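Local coordinates for tyrosine--tRNA ligase, mitochondrial (Coccidioides posadasii, PDB 5IJX), which probably attaches L-tyrosine to its cognate tRNA at the expense of ATP, its catalytic domain being the part held in this truncated chain, at residues Leu46-Leu60 with Asp272-Pro284. Residues are numbered along the deposited sequence; the frame is centred on the assembly and turned at random.
Sequences LVNSVVGQRDALDKL and DPDLANPYGITTP
Thr282 O accepts the N-H of Ser49 (3.0 Å), with Asn48 N also turned to it in a doubtful contact; these two residues facing the one Thr282 make a classic beta bulge. It lies where strand 49-51 runs antiparallel along strand 279-283, at one margin of the nucleotide-binding sheet of this class I synthetase; strand 233-239 flanks the other side of 279-283. Ser49 OG donates to Thr282 OG1 (2.7 Å), small hydroxyls bonding across the pair. Next along this face, Val51 CG2 packs on the bare CA of Gly280 at 3.9 Å, a place suited to a residue without a side chain; helix 243-259 covers the valine. On the face that carries Ile281, Leu57 of helix 54-63 packs down, CD2 meeting Ile281 CG1 at 3.8 Å and CD1 meeting Tyr279 CB. Leu57 CA sits over one face of the Tyr279 ring, toward its rim, while Leu60 CD2 approaches obliquely at 3.5 Å from CD2 of Tyr279. Tyrosine suits the place because its ring joins the apolar packing while OH donates to Asp274 O (2.8 Å) in the carbonyl plane. Lys59, long enough to span from the helix, bends at chi3 (98°) and forms salt bridges to Asp272 OD2, its hydrogen bond there being weak, and to Asp274 OD2, 3.0 Å from NZ and met from above the carboxylate plane.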
# COMPACT_ATOMS: atom_id res chain seq x y z
N LEU A 46 21.67 -6.37 28.08
CA LEU A 46 20.47 -6.02 27.33
C LEU A 46 20.68 -6.09 25.82
O LEU A 46 19.71 -5.90 25.08
CB LEU A 46 20.01 -4.61 27.70
CG LEU A 46 19.53 -4.40 29.14
CD1 LEU A 46 19.20 -2.94 29.38
CD2 LEU A 46 18.31 -5.27 29.45
N VAL A 47 21.89 -6.36 25.36
CA VAL A 47 22.21 -6.36 23.94
C VAL A 47 22.38 -7.82 23.52
O VAL A 47 23.43 -8.42 23.77
CB VAL A 47 23.47 -5.54 23.63
CG1 VAL A 47 23.77 -5.57 22.14
CG2 VAL A 47 23.30 -4.11 24.12
N ASN A 48 21.36 -8.39 22.90
CA ASN A 48 21.53 -9.70 22.29
C ASN A 48 22.31 -9.62 20.99
O ASN A 48 23.14 -10.49 20.70
CB ASN A 48 20.17 -10.37 22.05
CG ASN A 48 20.31 -11.72 21.36
OD1 ASN A 48 19.89 -11.88 20.21
ND2 ASN A 48 20.90 -12.69 22.04
N SER A 49 22.08 -8.58 20.19
CA SER A 49 22.91 -8.37 19.00
C SER A 49 22.63 -6.97 18.46
O SER A 49 21.65 -6.32 18.83
CB SER A 49 22.65 -9.43 17.93
OG SER A 49 21.46 -9.15 17.21
N VAL A 50 23.52 -6.53 17.57
CA VAL A 50 23.40 -5.24 16.89
C VAL A 50 23.05 -5.51 15.44
O VAL A 50 23.67 -6.35 14.79
CB VAL A 50 24.70 -4.43 16.99
CG1 VAL A 50 24.62 -3.19 16.12
CG2 VAL A 50 24.99 -4.06 18.44
N VAL A 51 22.06 -4.77 14.93
CA VAL A 51 21.75 -4.79 13.51
C VAL A 51 22.50 -3.62 12.88
O VAL A 51 22.19 -2.45 13.13
CB VAL A 51 20.24 -4.68 13.25
CG1 VAL A 51 19.90 -5.22 11.87
CG2 VAL A 51 19.46 -5.44 14.32
N GLY A 52 23.50 -3.95 12.06
CA GLY A 52 24.48 -2.99 11.58
C GLY A 52 25.84 -3.27 12.18
O GLY A 52 26.03 -4.18 12.99
N GLN A 53 26.81 -2.45 11.77
CA GLN A 53 28.15 -2.56 12.33
C GLN A 53 28.15 -2.05 13.77
O GLN A 53 27.75 -0.91 14.03
CB GLN A 53 29.15 -1.78 11.48
CG GLN A 53 29.80 -2.61 10.38
CD GLN A 53 31.00 -1.92 9.75
OE1 GLN A 53 31.37 -0.82 10.15
NE2 GLN A 53 31.61 -2.57 8.77
N ARG A 54 28.58 -2.91 14.69
CA ARG A 54 28.50 -2.59 16.11
C ARG A 54 29.32 -1.34 16.45
O ARG A 54 28.80 -0.39 17.05
CB ARG A 54 28.98 -3.79 16.93
CG ARG A 54 28.90 -3.61 18.44
CD ARG A 54 30.22 -3.13 19.01
NE ARG A 54 30.15 -2.95 20.46
CZ ARG A 54 30.84 -2.04 21.14
NH1 ARG A 54 31.65 -1.20 20.51
NH2 ARG A 54 30.70 -1.95 22.45
N ASP A 55 30.60 -1.33 16.06
CA ASP A 55 31.44 -0.18 16.37
C ASP A 55 30.93 1.09 15.70
O ASP A 55 31.11 2.19 16.24
CB ASP A 55 32.89 -0.46 15.94
CG ASP A 55 33.52 -1.58 16.74
OD1 ASP A 55 34.50 -2.18 16.25
OD2 ASP A 55 33.04 -1.86 17.86
N ALA A 56 30.30 0.96 14.53
CA ALA A 56 29.70 2.12 13.89
C ALA A 56 28.57 2.69 14.74
O ALA A 56 28.40 3.91 14.83
CB ALA A 56 29.18 1.75 12.50
N LEU A 57 27.78 1.82 15.37
CA LEU A 57 26.69 2.29 16.23
C LEU A 57 27.23 2.92 17.50
O LEU A 57 26.76 3.99 17.92
CB LEU A 57 25.75 1.14 16.56
CG LEU A 57 24.66 1.43 17.60
CD1 LEU A 57 23.83 2.64 17.19
CD2 LEU A 57 23.77 0.21 17.80
N ASP A 58 28.21 2.28 18.14
CA ASP A 58 28.89 2.90 19.27
C ASP A 58 29.37 4.30 18.90
O ASP A 58 29.18 5.26 19.66
CB ASP A 58 30.06 2.02 19.72
CG ASP A 58 30.46 2.26 21.16
OD1 ASP A 58 29.69 2.92 21.89
OD2 ASP A 58 31.53 1.77 21.57
N LYS A 59 30.00 4.42 17.73
CA LYS A 59 30.46 5.72 17.24
C LYS A 59 29.30 6.70 17.12
O LYS A 59 29.39 7.85 17.57
CB LYS A 59 31.16 5.53 15.90
CG LYS A 59 31.83 6.78 15.35
CD LYS A 59 32.62 6.45 14.08
CE LYS A 59 31.84 6.80 12.83
NZ LYS A 59 32.39 6.14 11.62
N LEU A 60 28.20 6.26 16.51
CA LEU A 60 27.04 7.13 16.34
C LEU A 60 26.57 7.67 17.68
O LEU A 60 26.46 8.89 17.88
CB LEU A 60 25.91 6.36 15.65
CG LEU A 60 24.57 7.09 15.55
CD1 LEU A 60 24.65 8.26 14.58
CD2 LEU A 60 23.47 6.13 15.14
N ASP A 272 30.17 11.80 7.16
CA ASP A 272 30.42 10.42 7.55
C ASP A 272 29.12 9.62 7.44
O ASP A 272 28.18 9.90 8.19
CB ASP A 272 30.96 10.35 8.96
CG ASP A 272 31.23 8.93 9.41
OD1 ASP A 272 31.41 8.06 8.54
OD2 ASP A 272 31.28 8.69 10.63
N PRO A 273 29.04 8.63 6.56
CA PRO A 273 27.77 7.88 6.43
C PRO A 273 27.34 7.20 7.71
O PRO A 273 26.14 7.10 7.97
CB PRO A 273 28.07 6.86 5.32
CG PRO A 273 29.28 7.37 4.62
CD PRO A 273 30.07 8.10 5.65
N ASP A 274 28.29 6.72 8.52
CA ASP A 274 27.95 6.05 9.76
C ASP A 274 27.12 6.93 10.69
O ASP A 274 26.41 6.41 11.56
CB ASP A 274 29.22 5.59 10.48
CG ASP A 274 29.94 4.49 9.72
OD1 ASP A 274 29.58 4.23 8.56
OD2 ASP A 274 30.88 3.89 10.29
N LEU A 275 27.20 8.25 10.53
CA LEU A 275 26.43 9.18 11.35
C LEU A 275 25.05 9.47 10.78
O LEU A 275 24.24 10.11 11.47
CB LEU A 275 27.20 10.49 11.53
CG LEU A 275 28.55 10.38 12.24
CD1 LEU A 275 29.25 11.73 12.27
CD2 LEU A 275 28.38 9.83 13.65
N ALA A 276 24.77 9.03 9.56
CA ALA A 276 23.48 9.28 8.92
C ALA A 276 22.63 8.03 8.75
O ALA A 276 21.48 8.14 8.33
CB ALA A 276 23.70 9.91 7.53
N ASN A 277 23.16 6.85 9.08
CA ASN A 277 22.50 5.60 8.76
C ASN A 277 21.64 5.11 9.93
O ASN A 277 21.83 5.52 11.07
CB ASN A 277 23.53 4.53 8.41
CG ASN A 277 24.03 4.65 6.99
OD1 ASN A 277 23.67 5.58 6.27
ND2 ASN A 277 24.86 3.70 6.57
N PRO A 278 20.69 4.22 9.65
CA PRO A 278 19.91 3.60 10.72
C PRO A 278 20.59 2.37 11.29
O PRO A 278 21.36 1.67 10.62
CB PRO A 278 18.60 3.23 10.00
CG PRO A 278 19.05 2.90 8.62
CD PRO A 278 20.19 3.85 8.32
N TYR A 279 20.30 2.10 12.56
CA TYR A 279 20.87 0.96 13.27
C TYR A 279 19.79 0.28 14.10
O TYR A 279 18.71 0.83 14.34
CB TYR A 279 22.04 1.39 14.16
CG TYR A 279 23.22 1.99 13.42
CD1 TYR A 279 24.30 1.20 13.04
CD2 TYR A 279 23.24 3.34 13.10
CE1 TYR A 279 25.38 1.75 12.37
CE2 TYR A 279 24.31 3.89 12.42
CZ TYR A 279 25.38 3.09 12.06
OH TYR A 279 26.45 3.64 11.39
N GLY A 280 20.11 -0.93 14.56
CA GLY A 280 19.17 -1.68 15.37
C GLY A 280 19.87 -2.33 16.56
O GLY A 280 21.07 -2.57 16.55
N ILE A 281 19.06 -2.61 17.58
CA ILE A 281 19.51 -3.36 18.75
C ILE A 281 18.44 -4.39 19.10
O ILE A 281 17.25 -4.05 19.16
CB ILE A 281 19.80 -2.45 19.96
CG1 ILE A 281 20.84 -1.39 19.60
CG2 ILE A 281 20.29 -3.29 21.15
CD1 ILE A 281 21.08 -0.36 20.68
N THR A 282 18.86 -5.63 19.33
CA THR A 282 17.98 -6.70 19.74
C THR A 282 18.40 -7.19 21.12
O THR A 282 19.59 -7.44 21.35
CB THR A 282 18.00 -7.87 18.74
OG1 THR A 282 19.34 -8.35 18.59
CG2 THR A 282 17.45 -7.43 17.39
N THR A 283 17.42 -7.33 22.01
CA THR A 283 17.62 -7.78 23.37
C THR A 283 17.49 -9.29 23.46
O THR A 283 16.96 -9.94 22.56
CB THR A 283 16.60 -7.14 24.30
OG1 THR A 283 15.30 -7.69 24.03
CG2 THR A 283 16.55 -5.63 24.09
N PRO A 284 17.97 -9.89 24.56
CA PRO A 284 17.75 -11.33 24.76
C PRO A 284 16.27 -11.70 24.83
O PRO A 284 15.40 -10.83 24.72
CB PRO A 284 18.46 -11.61 26.09
CG PRO A 284 19.49 -10.53 26.20
CD PRO A 284 18.88 -9.32 25.57